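Local coordinates for protein metal-dependent hydrolase (Lactobacillus plantarum, PDB 2F6K) that probably catalyses metal-dependent, non-oxidative decarboxylation of aminocarboxymuconate semialdehyde, as a manganese-binding member of the amidohydrolase superfamily, at residues T40-F43 / M44-D48; L278-A281 / L282-D286. One frame throughout, in Å; residues are numbered along the deposited sequence.

Interaction 1. Residues T40-F43 / M44-D48; sequences TLNF and MRDND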
loop_
_atom_site.group_PDB
_atom_site.type_symbol
_atom_site.label_atom_id
_atom_site.label_comp_id
_atom_site.label_asym_id
_atom_site.label_seq_id
_atom_site.Cartn_x
_atom_site.Cartn_y
_atom_site.Cartn_z
ATOM N N THR A 40 -28.629 -3.569 -24.888
ATOM C CA THR A 40 -28.103 -2.292 -25.362
ATOM C C THR A 40 -28.981 -1.734 -26.494
ATOM O O THR A 40 -29.372 -0.561 -26.500
ATOM C CB THR A 40 -26.667 -2.458 -25.908
ATOM O OG1 THR A 40 -25.788 -2.830 -24.841
ATOM C CG2 THR A 40 -26.181 -1.161 -26.563
ATOM N N LEU A 41 -29.269 -2.591 -27.466
ATOM C CA LEU A 41 -30.085 -2.197 -28.599
ATOM C C LEU A 41 -31.482 -1.697 -28.197
ATOM O O LEU A 41 -31.962 -0.687 -28.721
ATOM C CB LEU A 41 -30.196 -3.367 -29.585
ATOM C CG LEU A 41 -28.911 -3.702 -30.352
ATOM C CD1 LEU A 41 -29.044 -5.069 -31.030
ATOM C CD2 LEU A 41 -28.624 -2.596 -31.373
ATOM N N ASN A 42 -32.141 -2.397 -27.280
ATOM C CA ASN A 42 -33.463 -1.973 -26.832
ATOM C C ASN A 42 -33.336 -0.650 -26.051
ATOM O O ASN A 42 -34.220 0.214 -26.116
ATOM C CB ASN A 42 -34.093 -3.056 -25.956
ATOM C CG ASN A 42 -35.557 -2.802 -25.685
ATOM O OD1 ASN A 42 -36.378 -2.927 -26.582
ATOM N ND2 ASN A 42 -35.892 -2.438 -24.447
ATOM N N PHE A 43 -32.239 -0.486 -25.309
ATOM C CA PHE A 43 -32.035 0.761 -24.572
ATOM C C PHE A 43 -31.890 1.907 -25.575
ATOM O O PHE A 43 -32.370 3.024 -25.346
ATOM C CB PHE A 43 -30.771 0.703 -23.716
ATOM C CG PHE A 43 -30.476 1.990 -22.983
ATOM C CD1 PHE A 43 -31.170 2.322 -21.817
ATOM C CD2 PHE A 43 -29.493 2.865 -23.445
ATOM C CE1 PHE A 43 -30.885 3.508 -21.119
ATOM C CE2 PHE A 43 -29.198 4.053 -22.757
ATOM C CZ PHE A 43 -29.895 4.372 -21.592
HETATM N N MSE A 44 -31.215 1.626 -26.685
HETATM C CA MSE A 44 -30.996 2.623 -27.728
HETATM C C MSE A 44 -32.306 3.072 -28.367
HETATM O O MSE A 44 -32.506 4.266 -28.589
HETATM C CB MSE A 44 -30.045 2.068 -28.787
HETATM C CG MSE A 44 -28.603 1.990 -28.318
HETATM SE SE MSE A 44 -27.463 1.034 -29.558
HETATM C CE MSE A 44 -27.428 2.345 -30.989
ATOM N N ARG A 45 -33.193 2.126 -28.670
ATOM C CA ARG A 45 -34.480 2.493 -29.261
ATOM C C ARG A 45 -35.296 3.332 -28.274
ATOM O O ARG A 45 -35.882 4.351 -28.646
ATOM C CB ARG A 45 -35.283 1.249 -29.652
ATOM C CG ARG A 45 -34.654 0.415 -30.757
ATOM C CD ARG A 45 -35.542 -0.767 -31.135
ATOM N NE ARG A 45 -34.855 -2.049 -30.994
ATOM C CZ ARG A 45 -35.089 -2.910 -30.011
ATOM N NH1 ARG A 45 -35.995 -2.627 -29.093
ATOM N NH2 ARG A 45 -34.404 -4.039 -29.933
ATOM N N ASP A 46 -35.311 2.912 -27.012
ATOM C CA ASP A 46 -36.069 3.619 -25.981
ATOM C C ASP A 46 -35.510 4.975 -25.564
ATOM O O ASP A 46 -36.184 5.726 -24.865
ATOM C CB ASP A 46 -36.212 2.746 -24.732
ATOM C CG ASP A 46 -36.973 1.462 -24.999
ATOM O OD1 ASP A 46 -37.770 1.417 -25.965
ATOM O OD2 ASP A 46 -36.785 0.498 -24.229
ATOM N N ASN A 47 -34.288 5.296 -25.982
ATOM C CA ASN A 47 -33.685 6.568 -25.591
ATOM C C ASN A 47 -33.150 7.415 -26.737
ATOM O O ASN A 47 -32.281 8.264 -26.540
ATOM C CB ASN A 47 -32.585 6.306 -24.572
ATOM C CG ASN A 47 -33.139 5.810 -23.253
ATOM O OD1 ASN A 47 -33.642 6.597 -22.449
ATOM N ND2 ASN A 47 -33.073 4.499 -23.034
ATOM N N ASP A 48 -33.683 7.182 -27.932
ATOM C CA ASP A 48 -33.292 7.925 -29.122
ATOM C C ASP A 48 -31.777 7.946 -29.371
ATOM O O ASP A 48 -31.175 8.994 -29.638
ATOM C CB ASP A 48 -33.847 9.353 -29.039
ATOM C CG ASP A 48 -33.830 10.071 -30.385
ATOM O OD1 ASP A 48 -34.094 9.411 -31.416
ATOM O OD2 ASP A 48 -33.564 11.297 -30.411
#
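Asn47 reaches back over one turn to Phe43 and uses a single amide nitrogen twice. Its ND2 donates to Phe43 O at 2.8 Å, with an N-H...O angle of 160° and the acceptor close to the plane of the Asn47 amide. The same ND2 rides over one face of the Phe43 ring, 3.0 Å above its plane but displaced toward the CD1-CE1 rim, the ring and amide planes being 38° apart. With CG anti to the backbone N (chi1 177°), the ring sits beside its own carbonyl carbon, next to the Asn47 amide that bonds that carbonyl. An alanine here would keep the carbonyl acceptor but would probably leave ND2 without the ring face it lies over and open a gap against Leu272 and Ser275. On the outer side, Arg45 NH1 meets Asn42 OD1 at 2.6 Å in a weak, bent bond, and the guanidinium lies with one face over Asn42 CA. Inward, Met44, a selenomethionine, runs alongside Thr40, its SE 3.9 Å from Thr40 CG2. Arg276 NH1 bonds Asp46 O and, weakly, Asn47 OD1, giving this amide a second tie. In the fold, Phe43 packs against helix 272-284, while Met44 packs on strands 49-55 and 91-95.

Interaction 2. Residues L278-A281 / L282-D286; sequences LGHA and LATTD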
loop_
_atom_site.group_PDB
_atom_site.type_symbol
_atom_site.label_atom_id
_atom_site.label_comp_id
_atom_site.label_asym_id
_atom_site.label_seq_id
_atom_site.Cartn_x
_atom_site.Cartn_y
_atom_site.Cartn_z
ATOM N N LEU A 278 -30.497 10.284 -16.447
ATOM C CA LEU A 278 -29.363 11.186 -16.607
ATOM C C LEU A 278 -29.394 11.816 -17.996
ATOM O O LEU A 278 -29.062 12.988 -18.158
ATOM C CB LEU A 278 -28.043 10.445 -16.397
ATOM C CG LEU A 278 -27.666 10.065 -14.960
ATOM C CD1 LEU A 278 -26.350 9.276 -14.978
ATOM C CD2 LEU A 278 -27.540 11.326 -14.099
ATOM N N GLY A 279 -29.811 11.032 -18.989
ATOM C CA GLY A 279 -29.886 11.537 -20.346
ATOM C C GLY A 279 -31.002 12.552 -20.496
ATOM O O GLY A 279 -30.863 13.553 -21.204
ATOM N N HIS A 280 -32.117 12.290 -19.824
ATOM C CA HIS A 280 -33.267 13.176 -19.870
ATOM C C HIS A 280 -32.913 14.521 -19.227
ATOM O O HIS A 280 -33.369 15.578 -19.681
ATOM C CB HIS A 280 -34.445 12.508 -19.150
ATOM C CG HIS A 280 -35.658 13.378 -19.023
ATOM N ND1 HIS A 280 -35.746 14.411 -18.111
ATOM C CD2 HIS A 280 -36.829 13.376 -19.703
ATOM C CE1 HIS A 280 -36.917 15.006 -18.238
ATOM N NE2 HIS A 280 -37.593 14.399 -19.197
ATOM N N ALA A 281 -32.086 14.476 -18.184
ATOM C CA ALA A 281 -31.660 15.678 -17.477
ATOM C C ALA A 281 -30.792 16.563 -18.372
ATOM O O ALA A 281 -30.882 17.790 -18.322
ATOM C CB ALA A 281 -30.891 15.292 -16.232
ATOM N N LEU A 282 -29.944 15.946 -19.186
ATOM C CA LEU A 282 -29.091 16.716 -20.079
ATOM C C LEU A 282 -29.956 17.391 -21.134
ATOM O O LEU A 282 -29.656 18.490 -21.601
ATOM C CB LEU A 282 -28.078 15.804 -20.766
ATOM C CG LEU A 282 -26.786 15.482 -20.020
ATOM C CD1 LEU A 282 -26.112 14.312 -20.693
ATOM C CD2 LEU A 282 -25.874 16.703 -20.003
ATOM N N ALA A 283 -31.042 16.719 -21.493
ATOM C CA ALA A 283 -31.952 17.225 -22.506
ATOM C C ALA A 283 -32.807 18.401 -22.038
ATOM O O ALA A 283 -33.082 19.319 -22.818
ATOM C CB ALA A 283 -32.847 16.089 -22.997
ATOM N N THR A 284 -33.201 18.387 -20.766
ATOM C CA THR A 284 -34.074 19.431 -20.232
ATOM C C THR A 284 -33.437 20.483 -19.337
ATOM O O THR A 284 -34.112 21.426 -18.932
ATOM C CB THR A 284 -35.246 18.802 -19.434
ATOM O OG1 THR A 284 -34.752 18.259 -18.204
ATOM C CG2 THR A 284 -35.897 17.679 -20.231
ATOM N N THR A 285 -32.153 20.341 -19.029
ATOM C CA THR A 285 -31.484 21.299 -18.154
ATOM C C THR A 285 -31.418 22.727 -18.712
ATOM O O THR A 285 -31.353 22.935 -19.921
ATOM C CB THR A 285 -30.053 20.831 -17.835
ATOM O OG1 THR A 285 -29.439 21.750 -16.921
ATOM C CG2 THR A 285 -29.215 20.744 -19.124
ATOM N N ASP A 286 -31.432 23.703 -17.808
ATOM C CA ASP A 286 -31.361 25.122 -18.159
ATOM C C ASP A 286 -29.904 25.550 -18.188
ATOM O O ASP A 286 -29.600 26.721 -18.426
ATOM C CB ASP A 286 -32.049 25.986 -17.093
ATOM C CG ASP A 286 -33.548 25.898 -17.138
ATOM O OD1 ASP A 286 -34.187 26.409 -16.192
ATOM O OD2 ASP A 286 -34.089 25.333 -18.115
#
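The last turn of helix 272-284 is marked on its outer side by His280 and Thr284, one turn apart. Thr284 CG2 lies over a face of the imidazole of His280, 3.9 Å from the ring centroid and 28° off the normal, which defines a CH-pi contact. With CG anti to the backbone N (chi1 175°), the His280 side chain starts away from the following turn, yet its imidazole comes back beside the methyl. The threonine also doubles back on the main chain: Thr284 N donates to His280 O at 3.0 Å, and Thr284 OG1 adds a weak bond to that same oxygen at 3.4 Å. Thr285 is the first residue to leave helical angles (psi 149°), and its N still makes a weak, bent bond to Ala281 O at 2.9 Å. Its OG1 turns to Leu287 N, while Lys293 NZ takes the carbonyls of Ala283 and Thr285. Leu282 faces inward, touching Val240, Tyr263 and Leu288. A last weak i to i+4 bond followed by a residue with extended psi marks the C-terminal end of a helix, here one on the outside of an amidohydrolase TIM barrel.

Both contacts lie in the C-terminal part of a helix and the turn that follows. Interaction 1 comes first along the chain, on helix 37-46, just ahead of strand 49-55; interaction 2 lies on helix 272-284, which follows the last strand of the parallel sheet, 261-262. Their centres are about 17 Å apart and their nearest atoms about 6 Å, so they do not touch directly. Helix 272-284 nevertheless packs against helix 37-46 and the residues just after it, bringing together early and late parts of the chain where the TIM barrel closes. Thr40 and Leu278 side chains lie about 12 and 11 Å from the manganese, placing both contacts outside its ligand shell of His7, His9, His154 and Asp266.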